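PDB 6D2S: HTH-type transcriptional regulator PrpR from Mycobacterium tuberculosis, which regulates, as a DNA-binding transcription factor, the genes for short-chain fatty acid catabolism through the glyoxylate and methylcitrate cycles, including assimilation of cholesterol-derived propionate. Local coordinates for residues R149-L154 against L275-G280; F163-H168 against L252-P257; W215-A220 against N260-L265; Q223-V228 against A244-A249. All blocks are in the same frame, centred on the assembly; numbering follows the deposited sequence.

Contact 1 (R149-L154 against L275-G280); sequences RYDIDL and LVYSTG
The Tyr277 ring carries CG1 of its own neighbour Val276 over the centre of one face, 4.1 Å above the plane, while the backbone N of Ile152 comes in at an edge, near the ring plane. That amide donates to the phenol oxygen, Ile152 N to Tyr277 OH 2.9 Å, with an N-H...O angle of 156°. The Ile152 side chain meets the ring at about a right angle and wraps the same hydroxyl with CB, CG1 and CD1. Asp151 is the N-cap of the helix that starts at Ile152. With CG anti to the backbone N (chi1 -170°), its OD2 reaches round to accept from Leu154 N at 3.0 Å, the donor lying above the carboxylate plane. Tyr277 OH accepts from the first amide of the helix and Asp151 OD2 from the third, so two amides of its first turn are satisfied by side chains.

Val276 N donates to Arg149 O at 2.8 Å. Arg149, at positive phi, is the C-prime residue of a Schellman motif closing helix 138-147; the bond from Val276 thus lands on the link between this helix and helix 152-159. Val276 CG1 fills in against Asp151 CB at 3.8 Å, and Leu275 CD2 meets Tyr150 CB at 3.6 Å. The Tyr150 hydroxyl bonds to Glu146 and to the backbone N of Ile181. The contact joins the IrrE N-terminal-like region (149-154) to the C-terminal region of the short-chain fatty acyl-CoA regulator family (275-280). Ile152 leans on Phe163 and Val166 of helix 163-170, whereas Leu275 and Tyr277 pack on Phe241 of strand 239-247.

Contact 2 (F163-H168 against L252-P257); sequences FETVCH and LGYLGP. With CA (calcium ion), chain C.
The first torsions of Glu164 and Tyr254 bring them together: both side chains put CG between the backbone N and the carbonyl carbon (chi1 69° and 63°). A further bend in Glu164 at chi2, -91°, then turns its carboxylate back to the 252-257 loop. The two side chains run past one another in opposite directions, and Glu164 CG settles over one face of the tyrosine ring, 3.8 Å from its centroid and offset toward the rim, a CH-pi contact. The phenol end continues to His168, where Tyr254 OH lies 3.8 Å from CB.

The carboxylate is divided between the loop and the calcium ion's water shell. OE2 accepts from Leu255 N at 2.9 Å through its anti lone pair, and also from a calcium-bound water at 2.6 Å; OE1 accepts from a second such water. Glu164 is therefore a second-shell residue that orients two waters of the site without touching the metal. Its negative charge, just beyond the water shell, probably also stabilises the bound cation. In the first shell, Leu252 O binds the calcium at 2.3 Å, alongside Ala248 O and Asp250.

Gly253 brings its CA within 3.2 Å of Glu164 OE2, a closeness made possible by the missing side chain. Leu255 flanks the glutamate with CB and CD1 and reaches Phe261 and Val263 of strand 261-268. Tyr254 also touches Phe185 of strand 183-189. Helix 163-170 lies with Phe163 and Val166 against helix 152-159 and with Cys167 on Val263, so the metal-binding loop is held to a helix already packed on the C-terminal sheet.

Contact 3 (W215-A220 against N260-L265); sequences WVVHDA and NFAVGL
Val217 lays its two methyls along one face of strand 261-268. In the conformer described (a second is modelled), CG1, anti to the backbone N (chi1 173°), meets Ala262 CB at 3.6 Å, while CG2 rests 3.7 Å from Gly264 CA. There CG2 occupies much of the space a CB on Gly264 would need. Ala262 CB is also 3.6 Å from Val217 O, and three residues on, in the 3-10 turn that follows, Ala220 CB approaches it at 4.0 Å. The contact is buried van der Waals packing without a hydrogen bond between the two segments, built of small side chains that let a short helix lie close to the strand: the Val217 and Gly264 CA atoms are 5.4 Å apart.

Here the helix 215-218 lies on one face of the five-stranded antiparallel sheet in the C-terminal region, which sequence assigns to the GAF clan. Val263 and Leu265 point the other way, where they meet helix 163-170 through Glu164, Cys167 and Leu170, so the sheet is sandwiched between helices.

The strand itself is central, bonded through its backbone to strand 239-247 (Phe261 to Thr247, Val263 to Lys245) and to strand 183-189 (Ala262 to Thr188). Val217 and Ala220 reach Thr188 and Thr246 on these flanking strands.

Contact 4 (Q223-V228 against A244-A249); sequences QPERIV and AKTTAA. With CA (calcium ion), chain C.
Backbone hydrogen bonds join Val228 and Ala244 in both directions. Val228 N donates to Ala244 O at 2.9 Å and Ala244 N to Val228 O at 3.0 Å, which makes them an antiparallel hydrogen-bonded pair.

Of the side chains, Thr246 makes the polar link: OG1 accepts from Glu225 N at 2.8 Å. It is aimed at that amide by its first torsion (chi1 58°), which sets OG1 between the backbone N and the carbonyl carbon. The amide belongs to a type II turn from Gln223 to Arg226, closed by Arg226 N to Gln223 O; Glu225 has the positive phi usual at the third position of such a turn. The turn leads into the outermost strand, 228-233, of the antiparallel C-terminal sheet. A water between turn and strand accepts from Thr246 N at 3.1 Å.

Apolar contact comes from Lys245 CD, 4.0 Å from Ile227 CG1. The lysine methylenes run alongside the backbone leaving the turn, in van der Waals packing with CD 3.8 Å from Glu225 O. Its amino group forms a salt bridge with Asp153. Glu225 stretches along the strand until OE2 is 3.3 Å from Ala248 CB.

Metal coordination is the last kind: Ala248 O ligates the calcium ion at 2.3 Å, in a site shared with Asp250 and Leu252.

How the contacts relate
From the N terminus, residues 149-154 follow helix 138-147 and are met again by the C-terminal tail in contact 1, closing the longest loop, which encloses the other three contacts. Next in the chain, helix 163-170 meets the 252-257 loop in contact 2. Contact 3 begins within the stretch closed by contact 2 (163 to 257) and ends beyond it, so the two cross, whereas contact 4 lies inside both. Contacts 3 and 4 share the antiparallel sheet, joined by neighbouring strands 239-247 and 261-268. Contacts 2 and 4 share the calcium ion and three waters, and Phe163 packs against Lys245 between them. Tyr277 CE1, 3.4 Å from Ile227 CD1, ties contact 1 to contact 4.

Contact 1 (R149-L154 against L275-G280)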
loop_
_atom_site.group_PDB
_atom_site.type_symbol
_atom_site.label_atom_id
_atom_site.label_comp_id
_atom_site.label_asym_id
_atom_site.label_seq_id
_atom_site.Cartn_x
_atom_site.Cartn_y
_atom_site.Cartn_z
ATOM N N ARG A 149 0.530 16.080 9.059
ATOM C CA ARG A 149 0.915 16.799 7.847
ATOM C C ARG A 149 1.604 15.866 6.858
ATOM O O ARG A 149 2.620 16.205 6.242
ATOM C CB ARG A 149 1.794 18.011 8.185
ATOM C CG ARG A 149 1.115 19.037 9.094
ATOM C CD ARG A 149 -0.215 19.470 8.494
ATOM N NE ARG A 149 -0.758 20.674 9.116
ATOM C CZ ARG A 149 -1.993 21.121 8.910
ATOM N NH1 ARG A 149 -2.816 20.446 8.113
ATOM N NH2 ARG A 149 -2.409 22.235 9.497
ATOM N N TYR A 150 1.045 14.667 6.713
ATOM C CA TYR A 150 1.469 13.712 5.690
ATOM C C TYR A 150 2.928 13.299 5.852
ATOM O O TYR A 150 3.578 12.896 4.889
ATOM C CB TYR A 150 1.209 14.269 4.282
ATOM C CG TYR A 150 -0.272 14.287 3.955
ATOM C CD1 TYR A 150 -1.085 15.313 4.408
ATOM C CD2 TYR A 150 -0.856 13.260 3.216
ATOM C CE1 TYR A 150 -2.441 15.332 4.129
ATOM C CE2 TYR A 150 -2.216 13.277 2.924
ATOM C CZ TYR A 150 -3.001 14.312 3.390
ATOM O OH TYR A 150 -4.347 14.330 3.105
ATOM N N ASP A 151 3.449 13.353 7.076
ATOM C CA ASP A 151 4.796 12.856 7.347
ATOM C C ASP A 151 4.798 11.332 7.244
ATOM O O ASP A 151 4.290 10.645 8.136
ATOM C CB ASP A 151 5.266 13.307 8.731
ATOM C CG ASP A 151 6.740 13.022 8.959
ATOM O OD1 ASP A 151 7.456 13.944 9.405
ATOM O OD2 ASP A 151 7.177 11.881 8.655
ATOM N N ILE A 152 5.385 10.804 6.162
ATOM C CA ILE A 152 5.314 9.373 5.873
ATOM C C ILE A 152 6.000 8.566 6.967
ATOM O O ILE A 152 5.521 7.497 7.367
ATOM C CB ILE A 152 5.927 9.087 4.491
ATOM C CG1 ILE A 152 5.144 9.836 3.398
ATOM C CG2 ILE A 152 5.939 7.571 4.220
ATOM C CD1 ILE A 152 5.967 10.121 2.146
ATOM N N ASP A 153 7.135 9.053 7.462
ATOM C CA ASP A 153 7.862 8.326 8.502
ATOM C C ASP A 153 7.095 8.293 9.824
ATOM O O ASP A 153 7.033 7.249 10.490
ATOM C CB ASP A 153 9.238 8.959 8.692
ATOM C CG ASP A 153 10.143 8.732 7.494
ATOM O OD1 ASP A 153 10.422 7.556 7.183
ATOM O OD2 ASP A 153 10.550 9.720 6.848
ATOM N N LEU A 154 6.531 9.428 10.245
ATOM C CA LEU A 154 5.763 9.419 11.490
ATOM C C LEU A 154 4.496 8.581 11.361
ATOM O O LEU A 154 4.087 7.920 12.325
ATOM C CB LEU A 154 5.415 10.842 11.920
ATOM C CG LEU A 154 6.577 11.706 12.405
ATOM C CD1 LEU A 154 6.049 13.035 12.958
ATOM C CD2 LEU A 154 7.405 10.970 13.452
ATOM N N LEU A 275 1.670 19.496 3.300
ATOM C CA LEU A 275 2.771 18.569 3.540
ATOM C C LEU A 275 3.780 19.191 4.493
ATOM O O LEU A 275 4.213 20.324 4.283
ATOM C CB LEU A 275 3.502 18.223 2.247
ATOM C CG LEU A 275 2.710 17.640 1.080
ATOM C CD1 LEU A 275 3.653 17.469 -0.106
ATOM C CD2 LEU A 275 2.104 16.318 1.477
ATOM N N VAL A 276 4.207 18.426 5.500
ATOM C CA VAL A 276 5.294 18.934 6.328
ATOM C C VAL A 276 6.526 19.197 5.471
ATOM O O VAL A 276 7.337 20.077 5.786
ATOM C CB VAL A 276 5.589 17.967 7.491
ATOM C CG1 VAL A 276 6.067 16.625 6.972
ATOM C CG2 VAL A 276 6.613 18.588 8.449
ATOM N N TYR A 277 6.656 18.482 4.350
ATOM C CA TYR A 277 7.841 18.558 3.499
ATOM C C TYR A 277 8.018 19.900 2.801
ATOM O O TYR A 277 9.120 20.177 2.309
ATOM C CB TYR A 277 7.780 17.443 2.455
ATOM C CG TYR A 277 7.686 16.077 3.085
ATOM C CD1 TYR A 277 8.744 15.568 3.833
ATOM C CD2 TYR A 277 6.537 15.304 2.948
ATOM C CE1 TYR A 277 8.661 14.317 4.422
ATOM C CE2 TYR A 277 6.448 14.057 3.525
ATOM C CZ TYR A 277 7.511 13.571 4.264
ATOM O OH TYR A 277 7.417 12.330 4.830
ATOM N N SER A 278 6.986 20.743 2.747
ATOM C CA SER A 278 7.026 21.922 1.883
ATOM C C SER A 278 7.721 23.135 2.505
ATOM O O SER A 278 7.553 24.248 1.998
ATOM C CB SER A 278 5.610 22.316 1.459
ATOM O OG SER A 278 4.860 22.752 2.570
ATOM N N THR A 279 8.497 23.002 3.564
ATOM C CA THR A 279 9.337 24.106 4.018
ATOM C C THR A 279 10.788 23.797 3.686
ATOM O O THR A 279 11.257 22.686 3.953
ATOM C CB THR A 279 9.177 24.346 5.519
ATOM O OG1 THR A 279 7.781 24.476 5.836
ATOM C CG2 THR A 279 9.905 25.615 5.916
ATOM N N GLY A 280 11.498 24.764 3.118
ATOM C CA GLY A 280 12.885 24.519 2.790
ATOM C C GLY A 280 13.415 25.465 1.736
ATOM O O GLY A 280 12.714 26.337 1.222
#

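Contact 2 (F163-H168 against L252-P257)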
loop_
_atom_site.group_PDB
_atom_site.type_symbol
_atom_site.label_atom_id
_atom_site.label_comp_id
_atom_site.label_asym_id
_atom_site.label_seq_id
_atom_site.Cartn_x
_atom_site.Cartn_y
_atom_site.Cartn_z
ATOM N N PHE A 163 7.593 2.297 4.951
ATOM C CA PHE A 163 7.477 3.526 4.167
ATOM C C PHE A 163 6.600 3.336 2.927
ATOM O O PHE A 163 5.706 4.148 2.662
ATOM C CB PHE A 163 8.881 3.990 3.782
ATOM C CG PHE A 163 8.940 5.385 3.227
ATOM C CD1 PHE A 163 8.809 5.606 1.869
ATOM C CD2 PHE A 163 9.145 6.471 4.067
ATOM C CE1 PHE A 163 8.881 6.890 1.351
ATOM C CE2 PHE A 163 9.217 7.755 3.556
ATOM C CZ PHE A 163 9.076 7.964 2.196
ATOM N N GLU A 164 6.841 2.276 2.140
ATOM C CA GLU A 164 6.038 2.124 0.929
ATOM C C GLU A 164 4.600 1.746 1.253
ATOM O O GLU A 164 3.694 2.053 0.467
ATOM C CB GLU A 164 6.663 1.100 -0.029
ATOM C CG GLU A 164 6.619 -0.345 0.441
ATOM C CD GLU A 164 7.848 -0.747 1.241
ATOM O OE1 GLU A 164 8.416 0.112 1.966
ATOM O OE2 GLU A 164 8.252 -1.929 1.126
ATOM N N THR A 165 4.365 1.091 2.397
ATOM C CA THR A 165 2.995 0.774 2.794
ATOM C C THR A 165 2.208 2.046 3.086
ATOM O O THR A 165 1.053 2.176 2.667
ATOM C CB THR A 165 3.009 -0.159 4.010
ATOM O OG1 THR A 165 3.785 -1.324 3.696
ATOM C CG2 THR A 165 1.589 -0.594 4.398
ATOM N N VAL A 166 2.830 3.004 3.783
ATOM C CA VAL A 166 2.199 4.310 3.998
ATOM C C VAL A 166 1.955 5.010 2.667
ATOM O O VAL A 166 0.867 5.539 2.419
ATOM C CB VAL A 166 3.061 5.191 4.921
ATOM C CG1 VAL A 166 2.436 6.591 5.047
ATOM C CG2 VAL A 166 3.233 4.542 6.314
ATOM N N CYS A 167 2.982 5.067 1.811
ATOM C CA CYS A 167 2.843 5.786 0.539
ATOM C C CYS A 167 1.716 5.204 -0.295
ATOM O O CYS A 167 0.905 5.936 -0.877
ATOM C CB CYS A 167 4.140 5.740 -0.263
ATOM S SG CYS A 167 5.450 6.742 0.374
ATOM N N HIS A 168 1.664 3.879 -0.397
ATOM C CA HIS A 168 0.596 3.293 -1.189
ATOM C C HIS A 168 -0.760 3.657 -0.611
ATOM O O HIS A 168 -1.676 4.040 -1.349
ATOM C CB HIS A 168 0.746 1.776 -1.294
ATOM C CG HIS A 168 -0.226 1.170 -2.256
ATOM N ND1 HIS A 168 -1.519 0.850 -1.901
ATOM C CD2 HIS A 168 -0.114 0.879 -3.574
ATOM C CE1 HIS A 168 -2.157 0.369 -2.953
ATOM N NE2 HIS A 168 -1.327 0.376 -3.981
ATOM N N LEU A 252 10.063 -4.976 6.947
ATOM C CA LEU A 252 8.934 -4.062 6.943
ATOM C C LEU A 252 8.666 -3.569 5.525
ATOM O O LEU A 252 9.568 -3.538 4.685
ATOM C CB LEU A 252 9.193 -2.879 7.878
ATOM C CG LEU A 252 7.996 -2.191 8.532
ATOM C CD1 LEU A 252 7.101 -3.188 9.255
ATOM C CD2 LEU A 252 8.494 -1.120 9.503
ATOM N N GLY A 253 7.418 -3.182 5.265
ATOM C CA GLY A 253 7.010 -2.776 3.934
ATOM C C GLY A 253 6.664 -3.961 3.053
ATOM O O GLY A 253 7.219 -5.050 3.223
ATOM N N TYR A 254 5.749 -3.767 2.100
ATOM C CA TYR A 254 5.298 -4.889 1.288
ATOM C C TYR A 254 6.260 -5.235 0.161
ATOM O O TYR A 254 6.128 -6.313 -0.421
ATOM C CB TYR A 254 3.903 -4.616 0.702
ATOM C CG TYR A 254 3.829 -3.433 -0.249
ATOM C CD1 TYR A 254 4.205 -3.562 -1.586
ATOM C CD2 TYR A 254 3.366 -2.195 0.184
ATOM C CE1 TYR A 254 4.135 -2.478 -2.454
ATOM C CE2 TYR A 254 3.292 -1.110 -0.681
ATOM C CZ TYR A 254 3.677 -1.256 -1.994
ATOM O OH TYR A 254 3.599 -0.175 -2.851
ATOM N N LEU A 255 7.216 -4.367 -0.166
ATOM C CA LEU A 255 8.133 -4.676 -1.255
ATOM C C LEU A 255 9.142 -5.731 -0.814
ATOM O O LEU A 255 9.710 -5.649 0.280
ATOM C CB LEU A 255 8.840 -3.409 -1.737
ATOM C CG LEU A 255 7.922 -2.458 -2.521
ATOM C CD1 LEU A 255 8.562 -1.088 -2.747
ATOM C CD2 LEU A 255 7.508 -3.079 -3.857
ATOM N N GLY A 256 9.349 -6.736 -1.661
ATOM C CA GLY A 256 10.225 -7.836 -1.339
ATOM C C GLY A 256 11.626 -7.367 -1.002
ATOM O O GLY A 256 12.139 -6.402 -1.577
ATOM N N PRO A 257 12.270 -8.039 -0.047
ATOM C CA PRO A 257 13.655 -7.711 0.299
ATOM C C PRO A 257 14.685 -8.215 -0.701
ATOM O O PRO A 257 15.884 -8.100 -0.434
ATOM C CB PRO A 257 13.829 -8.409 1.655
ATOM C CG PRO A 257 12.957 -9.609 1.546
ATOM C CD PRO A 257 11.753 -9.164 0.753
HETATM CA CA CA C . 11.449 -2.523 3.928
HETATM O O HOH W 1 10.049 -0.529 3.919
HETATM O O HOH W 2 10.699 -2.442 1.741
HETATM O O HOH W 3 11.858 -5.083 3.703
#

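Contact 3 (W215-A220 against N260-L265)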
loop_
_atom_site.group_PDB
_atom_site.type_symbol
_atom_site.label_atom_id
_atom_site.label_comp_id
_atom_site.label_asym_id
_atom_site.label_seq_id
_atom_site.Cartn_x
_atom_site.Cartn_y
_atom_site.Cartn_z
ATOM N N TRP A 215 13.667 11.265 -12.227
ATOM C CA TRP A 215 14.612 11.590 -11.169
ATOM C C TRP A 215 13.907 11.998 -9.882
ATOM O O TRP A 215 14.526 11.980 -8.814
ATOM C CB TRP A 215 15.565 12.698 -11.637
ATOM C CG TRP A 215 14.874 13.844 -12.317
ATOM C CD1 TRP A 215 14.214 14.879 -11.716
ATOM C CD2 TRP A 215 14.786 14.081 -13.730
ATOM N NE1 TRP A 215 13.718 15.740 -12.669
ATOM C CE2 TRP A 215 14.057 15.272 -13.910
ATOM C CE3 TRP A 215 15.255 13.399 -14.859
ATOM C CZ2 TRP A 215 13.780 15.794 -15.174
ATOM C CZ3 TRP A 215 14.982 13.920 -16.115
ATOM C CH2 TRP A 215 14.252 15.105 -16.262
ATOM N N VAL A 216 12.621 12.353 -9.953
ATOM C CA VAL A 216 11.905 12.731 -8.745
ATOM C C VAL A 216 11.897 11.598 -7.725
ATOM O O VAL A 216 11.737 11.850 -6.524
ATOM C CB VAL A 216 10.473 13.183 -9.091
ATOM C CG1 VAL A 216 10.515 14.413 -9.998
ATOM C CG2 VAL A 216 9.704 12.050 -9.758
ATOM N N VAL A 217 12.075 10.349 -8.166
ATOM C CA VAL A 217 12.154 9.205 -7.270
ATOM C C VAL A 217 13.509 8.516 -7.351
ATOM O O VAL A 217 14.078 8.140 -6.321
ATOM C CB VAL A 217 11.016 8.198 -7.546
ATOM C CG1 VAL A 217 11.214 6.936 -6.727
ATOM C CG2 VAL A 217 9.671 8.836 -7.233
ATOM N N HIS A 218 14.053 8.357 -8.558
ATOM C CA HIS A 218 15.353 7.712 -8.690
ATOM C C HIS A 218 16.436 8.466 -7.924
ATOM O O HIS A 218 17.395 7.848 -7.444
ATOM C CB HIS A 218 15.733 7.579 -10.163
ATOM C CG HIS A 218 16.840 6.602 -10.410
ATOM N ND1 HIS A 218 18.169 6.964 -10.394
ATOM C CD2 HIS A 218 16.814 5.272 -10.663
ATOM C CE1 HIS A 218 18.915 5.900 -10.634
ATOM N NE2 HIS A 218 18.118 4.861 -10.802
ATOM N N ASP A 219 16.303 9.790 -7.789
ATOM C CA ASP A 219 17.278 10.554 -7.012
ATOM C C ASP A 219 17.448 10.005 -5.601
ATOM O O ASP A 219 18.483 10.242 -4.971
ATOM C CB ASP A 219 16.865 12.030 -6.928
ATOM C CG ASP A 219 17.208 12.826 -8.188
ATOM O OD1 ASP A 219 17.909 12.306 -9.079
ATOM O OD2 ASP A 219 16.762 13.988 -8.274
ATOM N N ALA A 220 16.449 9.287 -5.076
ATOM C CA ALA A 220 16.568 8.737 -3.727
ATOM C C ALA A 220 17.770 7.811 -3.593
ATOM O O ALA A 220 18.384 7.743 -2.520
ATOM C CB ALA A 220 15.285 7.993 -3.343
ATOM N N ASN A 260 16.572 -3.548 -3.961
ATOM C CA ASN A 260 16.325 -2.225 -3.406
ATOM C C ASN A 260 15.411 -1.416 -4.315
ATOM O O ASN A 260 15.574 -1.405 -5.539
ATOM C CB ASN A 260 17.641 -1.477 -3.183
ATOM C CG ASN A 260 18.392 -1.976 -1.960
ATOM O OD1 ASN A 260 19.443 -2.604 -2.080
ATOM N ND2 ASN A 260 17.856 -1.694 -0.777
ATOM N N PHE A 261 14.444 -0.744 -3.705
ATOM C CA PHE A 261 13.494 0.089 -4.420
ATOM C C PHE A 261 13.566 1.517 -3.901
ATOM O O PHE A 261 14.000 1.779 -2.775
ATOM C CB PHE A 261 12.054 -0.436 -4.265
ATOM C CG PHE A 261 11.855 -1.836 -4.787
ATOM C CD1 PHE A 261 11.492 -2.054 -6.108
ATOM C CD2 PHE A 261 12.029 -2.931 -3.957
ATOM C CE1 PHE A 261 11.307 -3.342 -6.591
ATOM C CE2 PHE A 261 11.844 -4.222 -4.433
ATOM C CZ PHE A 261 11.483 -4.426 -5.751
ATOM N N ALA A 262 13.129 2.440 -4.747
ATOM C CA ALA A 262 12.808 3.795 -4.335
ATOM C C ALA A 262 11.326 4.009 -4.579
ATOM O O ALA A 262 10.781 3.544 -5.585
ATOM C CB ALA A 262 13.627 4.835 -5.097
ATOM N N VAL A 263 10.681 4.718 -3.663
ATOM C CA VAL A 263 9.252 4.978 -3.741
ATOM C C VAL A 263 9.018 6.458 -3.486
ATOM O O VAL A 263 9.706 7.072 -2.665
ATOM C CB VAL A 263 8.474 4.101 -2.739
ATOM C CG1 VAL A 263 7.070 4.638 -2.527
ATOM C CG2 VAL A 263 8.441 2.665 -3.240
ATOM N N GLY A 264 8.067 7.037 -4.207
ATOM C CA GLY A 264 7.810 8.455 -4.075
ATOM C C GLY A 264 6.351 8.785 -4.277
ATOM O O GLY A 264 5.583 8.010 -4.859
ATOM N N LEU A 265 5.983 9.958 -3.774
ATOM C CA LEU A 265 4.673 10.553 -3.969
ATOM C C LEU A 265 4.852 11.943 -4.548
ATOM O O LEU A 265 5.723 12.698 -4.107
ATOM C CB LEU A 265 3.901 10.664 -2.649
ATOM C CG LEU A 265 3.489 9.355 -1.990
ATOM C CD1 LEU A 265 2.895 9.660 -0.621
ATOM C CD2 LEU A 265 2.480 8.635 -2.883
#

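Contact 4 (Q223-V228 against A244-A249)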
loop_
_atom_site.group_PDB
_atom_site.type_symbol
_atom_site.label_atom_id
_atom_site.label_comp_id
_atom_site.label_asym_id
_atom_site.label_seq_id
_atom_site.Cartn_x
_atom_site.Cartn_y
_atom_site.Cartn_z
ATOM N N GLN A 223 20.997 9.215 -1.982
ATOM C CA GLN A 223 21.020 9.500 -0.549
ATOM C C GLN A 223 20.189 8.432 0.148
ATOM O O GLN A 223 19.100 8.715 0.660
ATOM C CB GLN A 223 20.472 10.898 -0.253
ATOM C CG GLN A 223 21.290 12.038 -0.839
ATOM C CD GLN A 223 20.659 13.400 -0.592
ATOM O OE1 GLN A 223 19.675 13.765 -1.237
ATOM N NE2 GLN A 223 21.225 14.158 0.343
ATOM N N PRO A 224 20.670 7.189 0.173
ATOM C CA PRO A 224 19.839 6.080 0.658
ATOM C C PRO A 224 19.266 6.348 2.044
ATOM O O PRO A 224 19.924 6.925 2.912
ATOM C CB PRO A 224 20.808 4.893 0.669
ATOM C CG PRO A 224 21.851 5.250 -0.337
ATOM C CD PRO A 224 22.007 6.737 -0.254
ATOM N N GLU A 225 18.012 5.933 2.231
ATOM C CA GLU A 225 17.276 6.051 3.488
ATOM C C GLU A 225 17.127 7.498 3.962
ATOM O O GLU A 225 16.795 7.743 5.128
ATOM C CB GLU A 225 17.915 5.182 4.574
ATOM C CG GLU A 225 17.929 3.710 4.188
ATOM C CD GLU A 225 18.097 2.783 5.373
ATOM O OE1 GLU A 225 18.481 3.262 6.461
ATOM O OE2 GLU A 225 17.840 1.572 5.214
ATOM N N ARG A 226 17.344 8.468 3.076
ATOM C CA ARG A 226 17.089 9.870 3.364
ATOM C C ARG A 226 16.000 10.370 2.427
ATOM O O ARG A 226 15.979 10.019 1.244
ATOM C CB ARG A 226 18.356 10.718 3.201
ATOM C CG ARG A 226 18.147 12.209 3.431
ATOM C CD ARG A 226 17.643 12.495 4.842
ATOM N NE ARG A 226 17.535 13.928 5.111
ATOM C CZ ARG A 226 16.455 14.657 4.851
ATOM N NH1 ARG A 226 15.387 14.091 4.310
ATOM N NH2 ARG A 226 16.443 15.954 5.130
ATOM N N ILE A 227 15.089 11.174 2.963
ATOM C CA ILE A 227 14.026 11.728 2.139
ATOM C C ILE A 227 14.603 12.768 1.190
ATOM O O ILE A 227 15.411 13.623 1.584
ATOM C CB ILE A 227 12.914 12.310 3.018
ATOM C CG1 ILE A 227 11.963 11.182 3.434
ATOM C CG2 ILE A 227 12.180 13.441 2.294
ATOM C CD1 ILE A 227 10.776 11.644 4.220
ATOM N N VAL A 228 14.220 12.671 -0.078
ATOM C CA VAL A 228 14.633 13.611 -1.112
ATOM C C VAL A 228 13.377 14.312 -1.600
ATOM O O VAL A 228 12.374 13.652 -1.897
ATOM C CB VAL A 228 15.369 12.904 -2.265
ATOM C CG1 VAL A 228 15.687 13.890 -3.387
ATOM C CG2 VAL A 228 16.649 12.268 -1.751
ATOM N N ALA A 244 10.474 11.361 -1.888
ATOM C CA ALA A 244 10.894 10.011 -2.237
ATOM C C ALA A 244 11.909 9.495 -1.226
ATOM O O ALA A 244 12.630 10.262 -0.585
ATOM C CB ALA A 244 11.512 9.949 -3.647
ATOM N N LYS A 245 11.959 8.172 -1.094
ATOM C CA LYS A 245 12.987 7.553 -0.274
ATOM C C LYS A 245 13.202 6.130 -0.762
ATOM O O LYS A 245 12.279 5.504 -1.297
ATOM C CB LYS A 245 12.586 7.552 1.207
ATOM C CG LYS A 245 13.716 7.221 2.156
ATOM C CD LYS A 245 13.313 7.462 3.601
ATOM C CE LYS A 245 12.652 6.234 4.187
ATOM N NZ LYS A 245 12.481 6.357 5.666
ATOM N N THR A 246 14.420 5.624 -0.570
ATOM C CA THR A 246 14.645 4.202 -0.772
ATOM C C THR A 246 13.969 3.423 0.347
ATOM O O THR A 246 13.741 3.938 1.446
ATOM C CB THR A 246 16.140 3.856 -0.804
ATOM O OG1 THR A 246 16.762 4.260 0.420
ATOM C CG2 THR A 246 16.833 4.529 -1.976
ATOM N N THR A 247 13.633 2.176 0.052
ATOM C CA THR A 247 13.068 1.264 1.031
ATOM C C THR A 247 14.171 0.329 1.503
ATOM O O THR A 247 14.913 -0.223 0.685
ATOM C CB THR A 247 11.918 0.461 0.427
ATOM O OG1 THR A 247 12.446 -0.492 -0.506
ATOM C CG2 THR A 247 10.966 1.387 -0.303
ATOM N N ALA A 248 14.290 0.170 2.815
ATOM C CA ALA A 248 15.260 -0.771 3.353
ATOM C C ALA A 248 14.817 -2.197 3.046
ATOM O O ALA A 248 13.639 -2.538 3.195
ATOM C CB ALA A 248 15.420 -0.569 4.858
ATOM N N ALA A 249 15.761 -3.022 2.596
ATOM C CA ALA A 249 15.510 -4.437 2.322
ATOM C C ALA A 249 15.561 -5.179 3.650
ATOM O O ALA A 249 16.619 -5.604 4.114
ATOM C CB ALA A 249 16.526 -4.989 1.329
HETATM CA CA CA C . 11.449 -2.523 3.928
HETATM O O HOH W 4 16.505 7.882 0.007
HETATM O O HOH W 1 10.049 -0.529 3.919
HETATM O O HOH W 2 10.699 -2.442 1.741
HETATM O O HOH W 3 11.858 -5.083 3.703
#